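Local coordinates for RTX-adhesin (Marinomonas primoryensis, PDB 5IRB), which forms tandem, calcium-binding beta-sandwich domains of a giant adhesin that attaches an Antarctic bacterium to diatoms and ice, at residues L10-V15 with G63-S68; V30-V35 with L48-V53. All coordinates share one frame; numbering follows the deposited sequence.

Interaction 1: residues L10-V15 with G63-S68; sequences LDIDPV and GTWSVS
Leu10, Asp11 and Ile12, on the end of strand 8-12, face Trp65 of strand 64-70 across a gap that no backbone hydrogen bond spans. The two short axes approach to 9.1 Å, with N-to-C directions 47° apart. Strand 29-38 fills the gap: Asp11 pairs with Val35 on one side of it, and Trp65 with Gly34 on the other. The contact therefore reaches over the middle strand of a three-stranded antiparallel sheet, and the indole alone makes the bridge. Its CG sits between the backbone N and the carbonyl carbon (chi1 54°), which swings the ring across the sheet surface. The ring passes closely over Gly34, its CE2 3.5 Å from the Gly34 CA, where the absence of a side chain suits a flat group lying on the strand. At the far end, Leu10 CD1 comes obliquely to the pyrrole part, 3.6 Å from Trp65 NE1, the two side chains crossing nearly at right angles. Ile12 instead meets the benzo edge, near the ring plane, with CG1 4.1 Å from Trp65 CZ2. Between them the carbonyl oxygen Asp11 O lies 3.6 Å from Trp65 CZ2. Behind the ring, Val46 and Leu48 of strand 43-50 supply the opposing sheet of the sandwich. Ile12 also reaches Glu102, with which it belongs to a magnesium site that holds no ion here. The contact rests on shape and burial of apolar surface: a large, rigid indole ties the two outer strands together by van der Waals packing.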
loop_
_atom_site.group_PDB
_atom_site.type_symbol
_atom_site.label_atom_id
_atom_site.label_comp_id
_atom_site.label_asym_id
_atom_site.label_seq_id
_atom_site.Cartn_x
_atom_site.Cartn_y
_atom_site.Cartn_z
ATOM N N LEU A 10 -24.993 -6.252 46.507
ATOM C CA LEU A 10 -25.157 -5.359 45.366
ATOM C C LEU A 10 -24.345 -5.866 44.181
ATOM O O LEU A 10 -23.143 -6.073 44.296
ATOM C CB LEU A 10 -24.697 -3.946 45.717
ATOM C CG LEU A 10 -24.683 -2.871 44.615
ATOM C CD1 LEU A 10 -26.081 -2.629 44.070
ATOM C CD2 LEU A 10 -24.066 -1.568 45.106
ATOM N N ASP A 11 -25.011 -6.091 43.054
ATOM C CA ASP A 11 -24.325 -6.519 41.839
ATOM C C ASP A 11 -24.540 -5.530 40.728
ATOM O O ASP A 11 -25.622 -4.953 40.592
ATOM C CB ASP A 11 -24.803 -7.889 41.361
ATOM C CG ASP A 11 -24.176 -9.032 42.126
ATOM O OD1 ASP A 11 -22.977 -9.317 41.888
ATOM O OD2 ASP A 11 -24.877 -9.663 42.944
ATOM N N ILE A 12 -23.494 -5.368 39.919
ATOM C CA ILE A 12 -23.525 -4.549 38.719
ATOM C C ILE A 12 -23.409 -5.494 37.532
ATOM O O ILE A 12 -22.530 -6.358 37.513
ATOM C CB ILE A 12 -22.384 -3.510 38.704
ATOM C CG1 ILE A 12 -22.369 -2.715 40.022
ATOM C CG2 ILE A 12 -22.490 -2.590 37.491
ATOM C CD1 ILE A 12 -20.998 -2.164 40.397
ATOM N N ASP A 13 -24.321 -5.374 36.572
ATOM C CA ASP A 13 -24.247 -6.175 35.348
ATOM C C ASP A 13 -23.055 -5.734 34.506
ATOM O O ASP A 13 -22.617 -4.587 34.621
ATOM C CB ASP A 13 -25.539 -6.036 34.539
ATOM C CG ASP A 13 -26.756 -6.513 35.296
ATOM O OD1 ASP A 13 -26.672 -7.559 35.968
ATOM O OD2 ASP A 13 -27.798 -5.830 35.242
ATOM N N PRO A 14 -22.536 -6.633 33.647
ATOM C CA PRO A 14 -21.447 -6.274 32.729
ATOM C C PRO A 14 -21.765 -4.999 31.960
ATOM O O PRO A 14 -22.879 -4.846 31.464
ATOM C CB PRO A 14 -21.371 -7.479 31.794
ATOM C CG PRO A 14 -21.800 -8.624 32.667
ATOM C CD PRO A 14 -22.886 -8.064 33.550
ATOM N N VAL A 15 -20.798 -4.093 31.887
ATOM C CA VAL A 15 -21.000 -2.806 31.247
ATOM C C VAL A 15 -21.300 -2.914 29.745
ATOM O O VAL A 15 -20.495 -3.461 28.983
ATOM C CB VAL A 15 -19.792 -1.898 31.484
ATOM C CG1 VAL A 15 -19.935 -0.618 30.688
ATOM C CG2 VAL A 15 -19.652 -1.608 32.985
ATOM N N GLY A 63 -35.985 -5.508 42.793
ATOM C CA GLY A 63 -34.579 -5.522 43.142
ATOM C C GLY A 63 -33.609 -5.045 42.074
ATOM O O GLY A 63 -32.425 -4.861 42.363
ATOM N N THR A 64 -34.080 -4.873 40.840
ATOM C CA THR A 64 -33.200 -4.388 39.780
ATOM C C THR A 64 -33.076 -2.869 39.802
ATOM O O THR A 64 -33.863 -2.173 40.439
ATOM C CB THR A 64 -33.696 -4.776 38.355
ATOM O OG1 THR A 64 -34.959 -4.144 38.107
ATOM C CG2 THR A 64 -33.832 -6.283 38.191
ATOM N N TRP A 65 -32.080 -2.359 39.086
ATOM C CA TRP A 65 -31.902 -0.927 38.944
ATOM C C TRP A 65 -31.144 -0.661 37.650
ATOM O O TRP A 65 -30.503 -1.550 37.099
ATOM C CB TRP A 65 -31.132 -0.320 40.115
ATOM C CG TRP A 65 -29.807 -0.977 40.384
ATOM C CD1 TRP A 65 -29.571 -2.039 41.198
ATOM C CD2 TRP A 65 -28.543 -0.642 39.789
ATOM N NE1 TRP A 65 -28.237 -2.362 41.177
ATOM C CE2 TRP A 65 -27.585 -1.517 40.312
ATOM C CE3 TRP A 65 -28.129 0.332 38.865
ATOM C CZ2 TRP A 65 -26.240 -1.454 39.964
ATOM C CZ3 TRP A 65 -26.794 0.395 38.514
ATOM C CH2 TRP A 65 -25.865 -0.492 39.061
ATOM N N SER A 66 -31.222 0.579 37.196
ATOM C CA SER A 66 -30.693 0.971 35.908
ATOM C C SER A 66 -30.531 2.482 35.926
ATOM O O SER A 66 -31.362 3.186 36.495
ATOM C CB SER A 66 -31.609 0.512 34.778
ATOM O OG SER A 66 -31.911 1.595 33.920
ATOM N N VAL A 67 -29.441 2.971 35.345
ATOM C CA VAL A 67 -29.112 4.391 35.397
ATOM C C VAL A 67 -28.286 4.822 34.183
ATOM O O VAL A 67 -27.391 4.112 33.740
ATOM C CB VAL A 67 -28.330 4.765 36.694
ATOM C CG1 VAL A 67 -26.980 4.075 36.766
ATOM C CG2 VAL A 67 -28.202 6.291 36.849
ATOM N N SER A 68 -28.648 5.974 33.639
ATOM C CA SER A 68 -27.927 6.605 32.540
ATOM C C SER A 68 -26.646 7.305 33.004
ATOM O O SER A 68 -26.680 8.137 33.929
ATOM C CB SER A 68 -28.843 7.604 31.849
ATOM O OG SER A 68 -29.079 7.209 30.516
#

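Interaction 2: residues V30-V35 with L48-V53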
loop_
_atom_site.group_PDB
_atom_site.type_symbol
_atom_site.label_atom_id
_atom_site.label_comp_id
_atom_site.label_asym_id
_atom_site.label_seq_id
_atom_site.Cartn_x
_atom_site.Cartn_y
_atom_site.Cartn_z
ATOM N N VAL A 30 -24.717 5.892 28.329
ATOM C CA VAL A 30 -24.681 4.449 28.520
ATOM C C VAL A 30 -25.566 4.063 29.723
ATOM O O VAL A 30 -25.587 4.769 30.725
ATOM C CB VAL A 30 -23.228 3.973 28.725
ATOM C CG1 VAL A 30 -23.184 2.532 29.168
ATOM C CG2 VAL A 30 -22.402 4.173 27.419
ATOM N N THR A 31 -26.291 2.953 29.606
ATOM C CA THR A 31 -27.114 2.444 30.680
ATOM C C THR A 31 -26.420 1.332 31.440
ATOM O O THR A 31 -26.083 0.293 30.870
ATOM C CB THR A 31 -28.445 1.934 30.143
ATOM O OG1 THR A 31 -29.107 3.014 29.482
ATOM C CG2 THR A 31 -29.328 1.431 31.294
ATOM N N LEU A 32 -26.168 1.581 32.721
ATOM C CA LEU A 32 -25.586 0.594 33.601
ATOM C C LEU A 32 -26.720 0.039 34.444
ATOM O O LEU A 32 -27.668 0.752 34.743
ATOM C CB LEU A 32 -24.511 1.231 34.475
ATOM C CG LEU A 32 -23.342 1.896 33.749
ATOM C CD1 LEU A 32 -22.344 2.479 34.741
ATOM C CD2 LEU A 32 -22.656 0.894 32.832
ATOM N N THR A 33 -26.629 -1.231 34.822
ATOM C CA THR A 33 -27.750 -1.910 35.447
ATOM C C THR A 33 -27.210 -2.885 36.472
ATOM O O THR A 33 -26.035 -3.247 36.428
ATOM C CB THR A 33 -28.635 -2.688 34.447
ATOM O OG1 THR A 33 -27.938 -3.847 33.987
ATOM C CG2 THR A 33 -29.074 -1.824 33.263
ATOM N N GLY A 34 -28.071 -3.307 37.395
ATOM C CA GLY A 34 -27.706 -4.358 38.306
ATOM C C GLY A 34 -28.872 -4.780 39.161
ATOM O O GLY A 34 -30.038 -4.515 38.846
ATOM N N VAL A 35 -28.548 -5.442 40.263
ATOM C CA VAL A 35 -29.553 -5.992 41.157
ATOM C C VAL A 35 -29.086 -5.802 42.595
ATOM O O VAL A 35 -27.877 -5.753 42.865
ATOM C CB VAL A 35 -29.831 -7.478 40.885
ATOM C CG1 VAL A 35 -30.495 -7.663 39.542
ATOM C CG2 VAL A 35 -28.549 -8.295 40.972
ATOM N N LEU A 48 -23.417 5.385 42.202
ATOM C CA LEU A 48 -22.290 4.960 41.372
ATOM C C LEU A 48 -21.305 6.100 41.268
ATOM O O LEU A 48 -21.712 7.249 41.143
ATOM C CB LEU A 48 -22.733 4.607 39.955
ATOM C CG LEU A 48 -23.741 3.531 39.578
ATOM C CD1 LEU A 48 -23.680 3.315 38.075
ATOM C CD2 LEU A 48 -23.447 2.243 40.297
ATOM N N VAL A 49 -20.012 5.797 41.284
ATOM C CA VAL A 49 -19.016 6.837 41.023
ATOM C C VAL A 49 -18.153 6.424 39.849
ATOM O O VAL A 49 -17.633 5.315 39.816
ATOM C CB VAL A 49 -18.131 7.143 42.253
ATOM C CG1 VAL A 49 -17.085 8.213 41.901
ATOM C CG2 VAL A 49 -18.997 7.592 43.434
ATOM N N ILE A 50 -17.993 7.334 38.895
ATOM C CA ILE A 50 -17.240 7.058 37.681
ATOM C C ILE A 50 -16.553 8.332 37.264
ATOM O O ILE A 50 -17.199 9.371 37.082
ATOM C CB ILE A 50 -18.141 6.573 36.511
ATOM C CG1 ILE A 50 -19.002 5.372 36.916
ATOM C CG2 ILE A 50 -17.305 6.244 35.294
ATOM C CD1 ILE A 50 -20.305 5.296 36.159
ATOM N N ASN A 51 -15.234 8.245 37.134
ATOM C CA ASN A 51 -14.406 9.389 36.737
ATOM C C ASN A 51 -14.643 10.567 37.692
ATOM O O ASN A 51 -14.726 11.719 37.272
ATOM C CB ASN A 51 -14.706 9.757 35.272
ATOM C CG ASN A 51 -13.769 10.846 34.711
ATOM O OD1 ASN A 51 -12.584 10.867 35.014
ATOM N ND2 ASN A 51 -14.310 11.730 33.884
ATOM N N GLY A 52 -14.776 10.259 38.989
ATOM C CA GLY A 52 -15.150 11.236 40.005
ATOM C C GLY A 52 -16.567 11.792 39.963
ATOM O O GLY A 52 -16.930 12.695 40.732
ATOM N N VAL A 53 -17.403 11.233 39.099
ATOM C CA VAL A 53 -18.747 11.774 38.927
ATOM C C VAL A 53 -19.730 10.787 39.544
ATOM O O VAL A 53 -19.652 9.581 39.291
ATOM C CB VAL A 53 -19.104 12.002 37.444
ATOM C CG1 VAL A 53 -20.514 12.545 37.322
ATOM C CG2 VAL A 53 -18.101 12.960 36.781
#
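Leu32 and the pair Leu48 and Ile50 meet inside a beta-sandwich, with strand 29-38 in one sheet and strand 43-50 in the other. All three side chains leave their backbones toward the facing sheet, and no hydrogen bond links the segments. The tight part is a small cluster of methyl groups. Leu32 CD1 lies 3.7 Å from Leu48 CD1, the two leucines meeting at a slant, and the same methyl meets Ile50 CD1 tip to tip at 3.8 Å. Leu32 CD1 is anti to CA (chi2 -180°), which carries this methyl to the far end of the side chain, where it meets both partners. Branched aliphatic residues suit this place, filling the space between sheets without polar atoms. Val67 and Val69 of strand 64-70, and Ala84 and Val82 of strand 81-89, continue the apolar surroundings.

The outward face of strand 29-38 is different in character: Thr31 is exposed, and Thr33 points away from strand 43-50. A separate loose region is the end of strand 43-50, where a type I' beta turn with exposed Gly52 is closed by 2.8 Å bonds from Ile50 N to Val53 O and from Val53 N to Ile50 O. Asn51 and Gly52 tolerate its positive phi well. The turn lies beside a calcium site: Asn51 N donates to OD1 of Asp77, a ligand of the ion, while Asn51 ND2 is hydrogen-bonded to Asp73 OD1.

In the fold
Both contacts are buried in the first of the domains along the chain, their centres about 8 Å apart, and strand 29-38 is common ground. Interaction 1 runs within one sheet, from edge strand to edge strand over that strand; interaction 2 runs between sheets, from that strand to strand 43-50. Leu48 joins them, since it packs against Leu32 and also touches Trp65. Their chemistry differs accordingly: one broad aromatic ring lies flat on the glycine backbone of the middle strand in the first, whereas the methyl ends of three aliphatic side chains meet in the second. Each also borders a metal-binding region, the first through Ile12 and the second through the turn after Ile50.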